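Cytosolic IMP-GMP specific 5'-nucleotidase (Legionella pneumophila subsp. pneumophila, PDB 4OHF) probably hydrolyses purine nucleoside 5'-monophosphates such as IMP and GMP, as a magnesium-binding cytosolic nucleotidase with a haloacid dehalogenase-like core. Local coordinates at residues 298-304 against 318-323; 6-12 against 424-430; 249-253 against 315-319. All blocks are in the same frame, centred on the assembly; numbering follows the deposited sequence.

Interaction 1: 298-304 against 318-323; sequences ILYIGDH and WRTALV. With MG (magnesium ion), chain J; PO4 (phosphate ion), chain I.
Strands 298-302 and 319-323 run parallel, their axes 4.6 Å apart and inclined at 27°, and five backbone hydrogen bonds join them, the first from Arg-319 N to Ile-298 O, the last from Val-323 N to Gly-302 O. Where the pair begins, Ile-298 sits on the indole of Trp-318: its CG2 methyl, anti to the backbone N (chi1 -65°), lies over the six-membered ring, 3.8 Å from the centroid, in a CH-pi contact, while the extended chi2 of 170° carries CD1 to within 3.4 Å of Trp-318 NE1, which is itself hydrogen-bonded to Thr-288 OG1. Tyr-300 meets the same indole at the rim, CB against CE3. On the sheet face carrying Leu-299 and Ile-301, the Ala-321 methyl is touched by Leu-299 CD1 at 3.7 Å and Ile-301 CG1 at 3.8 Å. Arg-319 NE and Thr-320 N both donate to O1 of a phosphate ion, Arg-319 NH2 to its O3. Just past the first strand, Asp-303 binds magnesium through OD1 at 2.2 Å; Asp-23 OD1 and the backbone O of Asp-25 also bind the metal. Asp-303 OD2 takes a hydrogen bond from His-304 ND1 (2.8 Å) on the anti lone pair, in the imidazole plane. This is a beta-alpha-beta unit whose connection is helix 309-315; strand 19-22 flanks 298-302, strand 429-431 flanks 319-323, and helix 284-290 packs against Ile-298 and Trp-318.

Interaction 2: 6-12 against 424-430; sequences VFVNRII and DRFACIY. With PO4 (phosphate ion), chain I.
Asn-9 reaches across to the turn after helix 418-426 and holds it with both backbone and side chain. Its N donates to Cys-428 O at 2.7 Å, and its ND2 makes a nearly straight bond of 2.8 Å to Ala-427 O, which lies in the amide plane. Chi1 of -67° puts the amide anti to the carbonyl carbon, where its nitrogen can also sit at the edge of the Tyr-430 ring, 3.3 Å from CE1.

Cys-428 is the second centre. Its carbonyl oxygen accepts from two successive amides, Asn-9 N and Arg-10 N, the latter in the carbonyl plane on a lone pair, an arrangement consistent with this oxygen holding the chain where it leaves strand 7-8. The sulfur meets Ile-12 CD1 at 3.8 Å.

Tyr-430 lies on the other side of the strand pair from Ile-429. Phe-7 CB stands over the face of its ring, 3.8 Å from the centroid, while the two aromatic rings meet obliquely. The backbones of Phe-7 and Tyr-430 exchange two hydrogen bonds as a hydrogen-bonded antiparallel pair.

Arg-10 points its guanidinium at the last turn of the helix. NH1 and NH2 both grip Asp-424 O, the former at 3.0 Å, with the oxygen in the guanidinium plane, and NH2 and NE hold two oxygens of a phosphate ion. Tyr-113 of the second subunit binds the same ion, and Asp-424 OD2 hydrogen-bonds Tyr-87 OH of that subunit. In this haloacid dehalogenase fold, within this chain, the short strand 7-8 is an outermost strand of the mixed Rossmann-like sheet, antiparallel to 429-431, beside a bound phosphate, probably from the crystallisation liquor, which may mark an anion pocket at the subunit interface.

Interaction 3: 249-253 against 315-319; sequences RFFYD and DCNWR. With PO4 (phosphate ion), chain I.
Phe-251 and Trp-318 form the aromatic part of this contact, an offset edge-to-face pair. The phenyl edge is directed at the indole face, with planes 84° apart and the centroids of the phenyl and the indole six-membered ring 5.8 Å apart. Phe-251 CE2 does the touching, 3.8 Å from Trp-318 CZ3. Phe-250 CE2 comes within 3.8 Å of Trp-318 CH2 at the far end of the indole. The neighbouring phenylalanines get there by different routes: Phe-251 CG is anti to its carbonyl carbon (chi1 -63°), whereas Phe-250 CG is anti to its amide nitrogen (chi1 171°), which also lays Phe-250 CD2 above the rim of the Phe-251 ring.

A sulfur contact adds to the ring pair. Cys-316 SG lies 4.0 Å from Phe-251 CD2, oblique to that ring, and 3.6 Å above the plane of the Trp-318 indole, offset toward its rim. Sulfur and phenyl edge share one indole face, the one turned away from Ile-298.

These residues lie where the beta-alpha-beta crossover of the Rossmann-like core turns from helix 309-315 into strand 319-323; Asn-317, with positive phi, makes the turn that follows the helix. Against it packs the short, weakly bonded helix 249-252.

At the other end the contact is van der Waals only: the beta carbons of Tyr-252 and Asp-315, CB to CB, meet at 3.7 Å. The Tyr-252 ring itself turns away and has a cation-pi partner in Arg-311, which also forms a salt bridge with Asp-315 OD1.

No hydrogen bond crosses between the segments. Trp-318 NE1 bonds Thr-288 OG1, and Arg-249 and Asp-253 form reciprocal salt bridges with their counterparts in the third subunit.

Along the chain, 6-12 and 424-430 of interaction 2 bracket everything else; 249-253 comes next, then 298-304, and 315-319 overlaps 318-323. Interactions 1 and 3 share Trp-318 and Arg-319, their centres about 11 Å apart, with Tyr-300 touching Phe-251 between them. Interactions 1 and 2 are neighbours in one sheet, centres about 9 Å apart, because strand 319-323 lies beside 429-431. Interactions 2 and 3 are about 18 Å apart. The phosphate bridges interactions 1 and 2; interaction 3 merely shares the chain that carries Arg-319. Together the contacts tie the core sheet from edge strand 7-8 to the metal-bearing strand end, where Asp-303 follows strand 298-302.

Interaction 1: 298-304 against 318-323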
loop_
_atom_site.group_PDB
_atom_site.type_symbol
_atom_site.label_atom_id
_atom_site.label_comp_id
_atom_site.label_asym_id
_atom_site.label_seq_id
_atom_site.Cartn_x
_atom_site.Cartn_y
_atom_site.Cartn_z
ATOM N N ILE B 298 29.596 -12.937 -3.362
ATOM C CA ILE B 298 28.976 -14.062 -2.665
ATOM C C ILE B 298 27.860 -14.674 -3.523
ATOM O O ILE B 298 27.025 -13.961 -4.077
ATOM C CB ILE B 298 28.329 -13.618 -1.318
ATOM C CG1 ILE B 298 29.403 -13.143 -0.345
ATOM C CG2 ILE B 298 27.556 -14.764 -0.704
ATOM C CD1 ILE B 298 28.848 -12.489 0.879
ATOM N N LEU B 299 27.867 -15.996 -3.634
ATOM C CA LEU B 299 26.829 -16.698 -4.364
ATOM C C LEU B 299 26.071 -17.590 -3.381
ATOM O O LEU B 299 26.665 -18.440 -2.710
ATOM C CB LEU B 299 27.418 -17.574 -5.477
ATOM C CG LEU B 299 26.369 -18.501 -6.112
ATOM C CD1 LEU B 299 25.209 -17.690 -6.675
ATOM C CD2 LEU B 299 27.020 -19.326 -7.185
ATOM N N TYR B 300 24.764 -17.376 -3.282
ATOM C CA TYR B 300 23.930 -18.190 -2.423
ATOM C C TYR B 300 23.111 -19.116 -3.324
ATOM O O TYR B 300 22.537 -18.675 -4.322
ATOM C CB TYR B 300 22.998 -17.316 -1.583
ATOM C CG TYR B 300 21.848 -18.091 -0.969
ATOM C CD1 TYR B 300 20.554 -17.972 -1.472
ATOM C CD2 TYR B 300 22.066 -18.983 0.074
ATOM C CE1 TYR B 300 19.503 -18.731 -0.948
ATOM C CE2 TYR B 300 21.032 -19.747 0.603
ATOM C CZ TYR B 300 19.750 -19.623 0.091
ATOM O OH TYR B 300 18.733 -20.407 0.605
ATOM N N ILE B 301 23.077 -20.397 -2.979
ATOM C CA ILE B 301 22.323 -21.364 -3.758
ATOM C C ILE B 301 21.235 -21.996 -2.916
ATOM O O ILE B 301 21.525 -22.595 -1.871
ATOM C CB ILE B 301 23.222 -22.489 -4.298
ATOM C CG1 ILE B 301 24.410 -21.881 -5.047
ATOM C CG2 ILE B 301 22.409 -23.388 -5.232
ATOM C CD1 ILE B 301 25.423 -22.879 -5.528
ATOM N N GLY B 302 19.989 -21.859 -3.373
ATOM C CA GLY B 302 18.845 -22.422 -2.669
ATOM C C GLY B 302 18.053 -23.389 -3.542
ATOM O O GLY B 302 18.442 -23.666 -4.688
ATOM N N ASP B 303 16.942 -23.902 -3.015
ATOM C CA ASP B 303 16.106 -24.840 -3.755
ATOM C C ASP B 303 14.706 -24.316 -4.039
ATOM O O ASP B 303 13.989 -24.877 -4.856
ATOM C CB ASP B 303 16.004 -26.169 -3.010
ATOM C CG ASP B 303 15.794 -25.983 -1.529
ATOM O OD1 ASP B 303 16.791 -25.886 -0.798
ATOM O OD2 ASP B 303 14.637 -25.917 -1.091
ATOM N N HIS B 304 14.308 -23.244 -3.365
ATOM C CA HIS B 304 12.991 -22.658 -3.611
ATOM C C HIS B 304 13.009 -21.139 -3.491
ATOM O O HIS B 304 13.769 -20.603 -2.701
ATOM C CB HIS B 304 11.934 -23.276 -2.666
ATOM C CG HIS B 304 11.565 -24.689 -3.023
ATOM N ND1 HIS B 304 12.326 -25.779 -2.647
ATOM C CD2 HIS B 304 10.556 -25.184 -3.782
ATOM C CE1 HIS B 304 11.804 -26.879 -3.160
ATOM N NE2 HIS B 304 10.730 -26.545 -3.853
ATOM N N TRP B 318 23.502 -10.091 -3.079
ATOM C CA TRP B 318 24.299 -11.312 -3.223
ATOM C C TRP B 318 23.848 -11.964 -4.530
ATOM O O TRP B 318 22.695 -11.816 -4.939
ATOM C CB TRP B 318 23.965 -12.316 -2.116
ATOM C CG TRP B 318 24.585 -12.108 -0.774
ATOM C CD1 TRP B 318 25.287 -11.020 -0.337
ATOM C CD2 TRP B 318 24.546 -13.032 0.318
ATOM N NE1 TRP B 318 25.686 -11.214 0.963
ATOM C CE2 TRP B 318 25.245 -12.441 1.389
ATOM C CE3 TRP B 318 23.987 -14.303 0.492
ATOM C CZ2 TRP B 318 25.402 -13.079 2.623
ATOM C CZ3 TRP B 318 24.141 -14.936 1.716
ATOM C CH2 TRP B 318 24.845 -14.321 2.767
ATOM N N ARG B 319 24.736 -12.698 -5.182
ATOM C CA ARG B 319 24.322 -13.389 -6.387
ATOM C C ARG B 319 23.518 -14.599 -5.908
ATOM O O ARG B 319 23.921 -15.293 -4.969
ATOM C CB ARG B 319 25.538 -13.842 -7.194
ATOM C CG ARG B 319 26.467 -12.695 -7.579
ATOM C CD ARG B 319 25.698 -11.554 -8.196
ATOM N NE ARG B 319 24.997 -11.979 -9.402
ATOM C CZ ARG B 319 25.587 -12.230 -10.565
ATOM N NH1 ARG B 319 26.902 -12.091 -10.680
ATOM N NH2 ARG B 319 24.862 -12.637 -11.608
ATOM N N THR B 320 22.369 -14.843 -6.529
ATOM C CA THR B 320 21.547 -15.984 -6.149
ATOM C C THR B 320 21.409 -17.014 -7.277
ATOM O O THR B 320 21.155 -16.670 -8.430
ATOM C CB THR B 320 20.144 -15.535 -5.705
ATOM O OG1 THR B 320 19.560 -14.735 -6.731
ATOM C CG2 THR B 320 20.219 -14.719 -4.438
ATOM N N ALA B 321 21.595 -18.282 -6.929
ATOM C CA ALA B 321 21.478 -19.371 -7.885
ATOM C C ALA B 321 20.419 -20.325 -7.350
ATOM O O ALA B 321 20.060 -20.285 -6.181
ATOM C CB ALA B 321 22.803 -20.085 -8.034
ATOM N N LEU B 322 19.931 -21.203 -8.198
ATOM C CA LEU B 322 18.886 -22.108 -7.776
ATOM C C LEU B 322 19.069 -23.554 -8.247
ATOM O O LEU B 322 19.636 -23.833 -9.307
ATOM C CB LEU B 322 17.568 -21.568 -8.300
ATOM C CG LEU B 322 16.281 -22.031 -7.662
ATOM C CD1 LEU B 322 16.215 -21.499 -6.255
ATOM C CD2 LEU B 322 15.103 -21.514 -8.499
ATOM N N VAL B 323 18.599 -24.474 -7.420
ATOM C CA VAL B 323 18.628 -25.888 -7.735
ATOM C C VAL B 323 17.144 -26.250 -7.869
ATOM O O VAL B 323 16.358 -25.996 -6.954
ATOM C CB VAL B 323 19.279 -26.690 -6.593
ATOM C CG1 VAL B 323 18.735 -28.086 -6.568
ATOM C CG2 VAL B 323 20.779 -26.736 -6.781
HETATM MG MG MG J . 16.431 -25.803 1.380
HETATM P P PO4 I . 21.549 -12.543 -9.758
HETATM O O1 PO4 I . 22.530 -13.271 -8.916
HETATM O O2 PO4 I . 20.352 -13.393 -9.974
HETATM O O3 PO4 I . 22.166 -12.219 -11.067
HETATM O O4 PO4 I . 21.144 -11.286 -9.085
HETATM O O HOH W 1 14.580 -25.234 2.142
#

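Interaction 2: 6-12 against 424-430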
loop_
_atom_site.group_PDB
_atom_site.type_symbol
_atom_site.label_atom_id
_atom_site.label_comp_id
_atom_site.label_asym_id
_atom_site.label_seq_id
_atom_site.Cartn_x
_atom_site.Cartn_y
_atom_site.Cartn_z
ATOM N N VAL B 6 24.287 -26.907 -16.528
ATOM C CA VAL B 6 23.972 -25.721 -15.750
ATOM C C VAL B 6 23.359 -24.716 -16.716
ATOM O O VAL B 6 23.969 -24.338 -17.702
ATOM C CB VAL B 6 25.233 -25.125 -15.086
ATOM C CG1 VAL B 6 24.930 -23.740 -14.529
ATOM C CG2 VAL B 6 25.702 -26.046 -13.969
ATOM N N PHE B 7 22.134 -24.299 -16.434
ATOM C CA PHE B 7 21.431 -23.357 -17.281
ATOM C C PHE B 7 21.690 -21.950 -16.807
ATOM O O PHE B 7 21.647 -21.682 -15.611
ATOM C CB PHE B 7 19.959 -23.712 -17.259
ATOM C CG PHE B 7 19.728 -25.163 -17.527
ATOM C CD1 PHE B 7 20.061 -25.712 -18.764
ATOM C CD2 PHE B 7 19.276 -26.006 -16.519
ATOM C CE1 PHE B 7 19.951 -27.084 -18.986
ATOM C CE2 PHE B 7 19.162 -27.377 -16.729
ATOM C CZ PHE B 7 19.500 -27.922 -17.964
ATOM N N VAL B 8 21.972 -21.059 -17.756
ATOM C CA VAL B 8 22.317 -19.678 -17.444
ATOM C C VAL B 8 21.291 -18.642 -17.884
ATOM O O VAL B 8 20.929 -18.574 -19.054
ATOM C CB VAL B 8 23.692 -19.317 -18.075
ATOM C CG1 VAL B 8 24.198 -18.011 -17.514
ATOM C CG2 VAL B 8 24.689 -20.450 -17.838
ATOM N N ASN B 9 20.825 -17.841 -16.929
ATOM C CA ASN B 9 19.868 -16.779 -17.220
ATOM C C ASN B 9 20.585 -15.434 -17.337
ATOM O O ASN B 9 20.169 -14.561 -18.088
ATOM C CB ASN B 9 18.801 -16.674 -16.122
ATOM C CG ASN B 9 17.889 -17.890 -16.075
ATOM O OD1 ASN B 9 17.503 -18.426 -17.117
ATOM N ND2 ASN B 9 17.529 -18.325 -14.865
ATOM N N ARG B 10 21.665 -15.282 -16.584
ATOM C CA ARG B 10 22.441 -14.048 -16.572
ATOM C C ARG B 10 23.893 -14.365 -16.288
ATOM O O ARG B 10 24.200 -15.322 -15.581
ATOM C CB ARG B 10 21.966 -13.110 -15.472
ATOM C CG ARG B 10 20.752 -12.301 -15.772
ATOM C CD ARG B 10 20.464 -11.382 -14.588
ATOM N NE ARG B 10 20.011 -12.126 -13.420
ATOM C CZ ARG B 10 18.891 -12.844 -13.402
ATOM N NH1 ARG B 10 18.126 -12.902 -14.496
ATOM N NH2 ARG B 10 18.537 -13.502 -12.301
ATOM N N ILE B 11 24.777 -13.535 -16.827
ATOM C CA ILE B 11 26.204 -13.699 -16.626
ATOM C C ILE B 11 26.589 -13.733 -15.149
ATOM O O ILE B 11 26.056 -12.979 -14.348
ATOM C CB ILE B 11 26.990 -12.520 -17.257
ATOM C CG1 ILE B 11 26.871 -12.558 -18.779
ATOM C CG2 ILE B 11 28.464 -12.565 -16.826
ATOM C CD1 ILE B 11 27.403 -11.300 -19.449
ATOM N N ILE B 12 27.496 -14.643 -14.811
ATOM C CA ILE B 12 28.072 -14.725 -13.477
ATOM C C ILE B 12 29.481 -15.294 -13.664
ATOM O O ILE B 12 29.662 -16.397 -14.188
ATOM C CB ILE B 12 27.271 -15.594 -12.471
ATOM C CG1 ILE B 12 27.891 -15.400 -11.083
ATOM C CG2 ILE B 12 27.297 -17.080 -12.857
ATOM C CD1 ILE B 12 27.275 -16.218 -10.004
ATOM N N ASP B 424 13.669 -17.464 -13.598
ATOM C CA ASP B 424 14.442 -16.537 -14.391
ATOM C C ASP B 424 14.794 -15.251 -13.639
ATOM O O ASP B 424 15.893 -14.730 -13.796
ATOM C CB ASP B 424 13.680 -16.188 -15.674
ATOM C CG ASP B 424 14.515 -15.363 -16.642
ATOM O OD1 ASP B 424 15.657 -15.778 -16.936
ATOM O OD2 ASP B 424 14.039 -14.305 -17.111
ATOM N N ARG B 425 13.874 -14.738 -12.823
ATOM C CA ARG B 425 14.124 -13.486 -12.111
ATOM C C ARG B 425 14.995 -13.639 -10.867
ATOM O O ARG B 425 15.737 -12.727 -10.497
ATOM C CB ARG B 425 12.802 -12.824 -11.719
ATOM C CG ARG B 425 12.955 -11.400 -11.194
ATOM C CD ARG B 425 11.731 -10.965 -10.408
ATOM N NE ARG B 425 11.412 -9.541 -10.568
ATOM C CZ ARG B 425 12.265 -8.545 -10.343
ATOM N NH1 ARG B 425 13.519 -8.799 -9.945
ATOM N NH2 ARG B 425 11.854 -7.294 -10.500
ATOM N N PHE B 426 14.916 -14.798 -10.231
ATOM C CA PHE B 426 15.679 -15.036 -9.027
ATOM C C PHE B 426 17.022 -15.711 -9.235
ATOM O O PHE B 426 17.969 -15.417 -8.520
ATOM C CB PHE B 426 14.833 -15.851 -8.043
ATOM C CG PHE B 426 15.583 -16.304 -6.819
ATOM C CD1 PHE B 426 16.391 -17.442 -6.858
ATOM C CD2 PHE B 426 15.484 -15.599 -5.623
ATOM C CE1 PHE B 426 17.086 -17.862 -5.720
ATOM C CE2 PHE B 426 16.172 -16.008 -4.482
ATOM C CZ PHE B 426 16.973 -17.139 -4.529
ATOM N N ALA B 427 17.118 -16.614 -10.197
ATOM C CA ALA B 427 18.371 -17.330 -10.400
ATOM C C ALA B 427 19.186 -16.897 -11.590
ATOM O O ALA B 427 18.677 -16.863 -12.706
ATOM C CB ALA B 427 18.103 -18.838 -10.512
ATOM N N CYS B 428 20.463 -16.594 -11.360
ATOM C CA CYS B 428 21.325 -16.211 -12.466
ATOM C C CYS B 428 21.628 -17.511 -13.204
ATOM O O CYS B 428 21.804 -17.523 -14.416
ATOM C CB CYS B 428 22.595 -15.507 -11.959
ATOM S SG CYS B 428 23.575 -16.371 -10.721
ATOM N N ILE B 429 21.656 -18.612 -12.456
ATOM C CA ILE B 429 21.875 -19.943 -13.028
ATOM C C ILE B 429 21.102 -20.946 -12.186
ATOM O O ILE B 429 20.825 -20.702 -11.002
ATOM C CB ILE B 429 23.376 -20.376 -13.032
ATOM C CG1 ILE B 429 23.861 -20.612 -11.606
ATOM C CG2 ILE B 429 24.219 -19.324 -13.701
ATOM C CD1 ILE B 429 25.208 -21.229 -11.521
ATOM N N TYR B 430 20.728 -22.058 -12.807
ATOM C CA TYR B 430 20.008 -23.108 -12.114
ATOM C C TYR B 430 20.373 -24.465 -12.704
ATOM O O TYR B 430 20.795 -24.566 -13.845
ATOM C CB TYR B 430 18.503 -22.866 -12.160
ATOM C CG TYR B 430 17.895 -22.780 -13.534
ATOM C CD1 TYR B 430 18.000 -21.618 -14.282
ATOM C CD2 TYR B 430 17.180 -23.861 -14.075
ATOM C CE1 TYR B 430 17.413 -21.516 -15.533
ATOM C CE2 TYR B 430 16.586 -23.772 -15.318
ATOM C CZ TYR B 430 16.708 -22.593 -16.044
ATOM O OH TYR B 430 16.143 -22.485 -17.292
HETATM P P PO4 I . 21.549 -12.543 -9.758
HETATM O O1 PO4 I . 22.530 -13.271 -8.916
HETATM O O2 PO4 I . 20.352 -13.393 -9.974
HETATM O O3 PO4 I . 22.166 -12.219 -11.067
HETATM O O4 PO4 I . 21.144 -11.286 -9.085
#

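Interaction 3: 249-253 against 315-319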
loop_
_atom_site.group_PDB
_atom_site.type_symbol
_atom_site.label_atom_id
_atom_site.label_comp_id
_atom_site.label_asym_id
_atom_site.label_seq_id
_atom_site.Cartn_x
_atom_site.Cartn_y
_atom_site.Cartn_z
ATOM N N ARG B 249 14.115 -13.504 5.713
ATOM C CA ARG B 249 14.489 -12.357 6.535
ATOM C C ARG B 249 15.978 -12.248 6.795
ATOM O O ARG B 249 16.492 -11.142 6.983
ATOM C CB ARG B 249 13.703 -12.348 7.851
ATOM C CG ARG B 249 12.289 -11.814 7.685
ATOM C CD ARG B 249 11.644 -11.459 9.012
ATOM N NE ARG B 249 11.298 -12.640 9.779
ATOM C CZ ARG B 249 10.565 -12.624 10.887
ATOM N NH1 ARG B 249 10.301 -13.770 11.513
ATOM N NH2 ARG B 249 10.098 -11.475 11.366
ATOM N N PHE B 250 16.686 -13.371 6.808
ATOM C CA PHE B 250 18.128 -13.308 7.016
ATOM C C PHE B 250 18.767 -12.385 5.963
ATOM O O PHE B 250 19.703 -11.641 6.249
ATOM C CB PHE B 250 18.766 -14.684 6.875
ATOM C CG PHE B 250 20.281 -14.654 6.862
ATOM C CD1 PHE B 250 21.015 -14.883 8.033
ATOM C CD2 PHE B 250 20.975 -14.373 5.687
ATOM C CE1 PHE B 250 22.413 -14.834 8.032
ATOM C CE2 PHE B 250 22.361 -14.320 5.674
ATOM C CZ PHE B 250 23.085 -14.551 6.858
ATOM N N PHE B 251 18.263 -12.459 4.738
ATOM C CA PHE B 251 18.784 -11.671 3.638
ATOM C C PHE B 251 18.491 -10.174 3.712
ATOM O O PHE B 251 19.347 -9.369 3.379
ATOM C CB PHE B 251 18.244 -12.217 2.312
ATOM C CG PHE B 251 18.664 -13.618 2.022
ATOM C CD1 PHE B 251 17.741 -14.660 2.054
ATOM C CD2 PHE B 251 19.990 -13.908 1.731
ATOM C CE1 PHE B 251 18.136 -15.970 1.799
ATOM C CE2 PHE B 251 20.397 -15.208 1.477
ATOM C CZ PHE B 251 19.466 -16.245 1.509
ATOM N N TYR B 252 17.297 -9.796 4.155
ATOM C CA TYR B 252 16.953 -8.377 4.186
ATOM C C TYR B 252 16.678 -7.745 5.543
ATOM O O TYR B 252 16.658 -6.518 5.657
ATOM C CB TYR B 252 15.748 -8.115 3.270
ATOM C CG TYR B 252 14.512 -8.911 3.626
ATOM C CD1 TYR B 252 14.110 -10.003 2.847
ATOM C CD2 TYR B 252 13.734 -8.564 4.726
ATOM C CE1 TYR B 252 12.960 -10.725 3.153
ATOM C CE2 TYR B 252 12.574 -9.283 5.046
ATOM C CZ TYR B 252 12.198 -10.362 4.251
ATOM O OH TYR B 252 11.066 -11.077 4.555
ATOM N N ASP B 253 16.453 -8.561 6.565
ATOM C CA ASP B 253 16.173 -8.024 7.888
ATOM C C ASP B 253 17.462 -7.700 8.645
ATOM O O ASP B 253 18.537 -7.655 8.048
ATOM C CB ASP B 253 15.316 -9.010 8.665
ATOM C CG ASP B 253 14.324 -8.318 9.566
ATOM O OD1 ASP B 253 13.148 -8.759 9.635
ATOM O OD2 ASP B 253 14.735 -7.322 10.207
ATOM N N ASP B 315 17.247 -5.552 -1.255
ATOM C CA ASP B 315 17.988 -5.255 -0.036
ATOM C C ASP B 315 19.153 -6.180 0.240
ATOM O O ASP B 315 19.776 -6.079 1.292
ATOM C CB ASP B 315 17.051 -5.300 1.169
ATOM C CG ASP B 315 15.867 -4.376 1.024
ATOM O OD1 ASP B 315 14.879 -4.576 1.764
ATOM O OD2 ASP B 315 15.930 -3.452 0.182
ATOM N N CYS B 316 19.456 -7.094 -0.674
ATOM C CA CYS B 316 20.559 -7.998 -0.422
ATOM C C CYS B 316 21.787 -7.663 -1.253
ATOM O O CYS B 316 22.747 -7.083 -0.736
ATOM C CB CYS B 316 20.139 -9.439 -0.669
ATOM S SG CYS B 316 21.343 -10.620 -0.049
ATOM N N ASN B 317 21.750 -8.043 -2.524
ATOM C CA ASN B 317 22.820 -7.804 -3.501
ATOM C C ASN B 317 23.812 -8.954 -3.697
ATOM O O ASN B 317 24.817 -8.815 -4.403
ATOM C CB ASN B 317 23.556 -6.463 -3.247
ATOM C CG ASN B 317 24.786 -6.599 -2.364
ATOM O OD1 ASN B 317 25.588 -5.669 -2.263
ATOM N ND2 ASN B 317 24.941 -7.744 -1.711
ATOM N N TRP B 318 23.502 -10.091 -3.079
ATOM C CA TRP B 318 24.299 -11.312 -3.223
ATOM C C TRP B 318 23.848 -11.964 -4.530
ATOM O O TRP B 318 22.695 -11.816 -4.939
ATOM C CB TRP B 318 23.965 -12.316 -2.116
ATOM C CG TRP B 318 24.585 -12.108 -0.774
ATOM C CD1 TRP B 318 25.287 -11.020 -0.337
ATOM C CD2 TRP B 318 24.546 -13.032 0.318
ATOM N NE1 TRP B 318 25.686 -11.214 0.963
ATOM C CE2 TRP B 318 25.245 -12.441 1.389
ATOM C CE3 TRP B 318 23.987 -14.303 0.492
ATOM C CZ2 TRP B 318 25.402 -13.079 2.623
ATOM C CZ3 TRP B 318 24.141 -14.936 1.716
ATOM C CH2 TRP B 318 24.845 -14.321 2.767
ATOM N N ARG B 319 24.736 -12.698 -5.182
ATOM C CA ARG B 319 24.322 -13.389 -6.387
ATOM C C ARG B 319 23.518 -14.599 -5.908
ATOM O O ARG B 319 23.921 -15.293 -4.969
ATOM C CB ARG B 319 25.538 -13.842 -7.194
ATOM C CG ARG B 319 26.467 -12.695 -7.579
ATOM C CD ARG B 319 25.698 -11.554 -8.196
ATOM N NE ARG B 319 24.997 -11.979 -9.402
ATOM C CZ ARG B 319 25.587 -12.230 -10.565
ATOM N NH1 ARG B 319 26.902 -12.091 -10.680
ATOM N NH2 ARG B 319 24.862 -12.637 -11.608
HETATM P P PO4 I . 21.549 -12.543 -9.758
HETATM O O1 PO4 I . 22.530 -13.271 -8.916
HETATM O O2 PO4 I . 20.352 -13.393 -9.974
HETATM O O3 PO4 I . 22.166 -12.219 -11.067
HETATM O O4 PO4 I . 21.144 -11.286 -9.085
#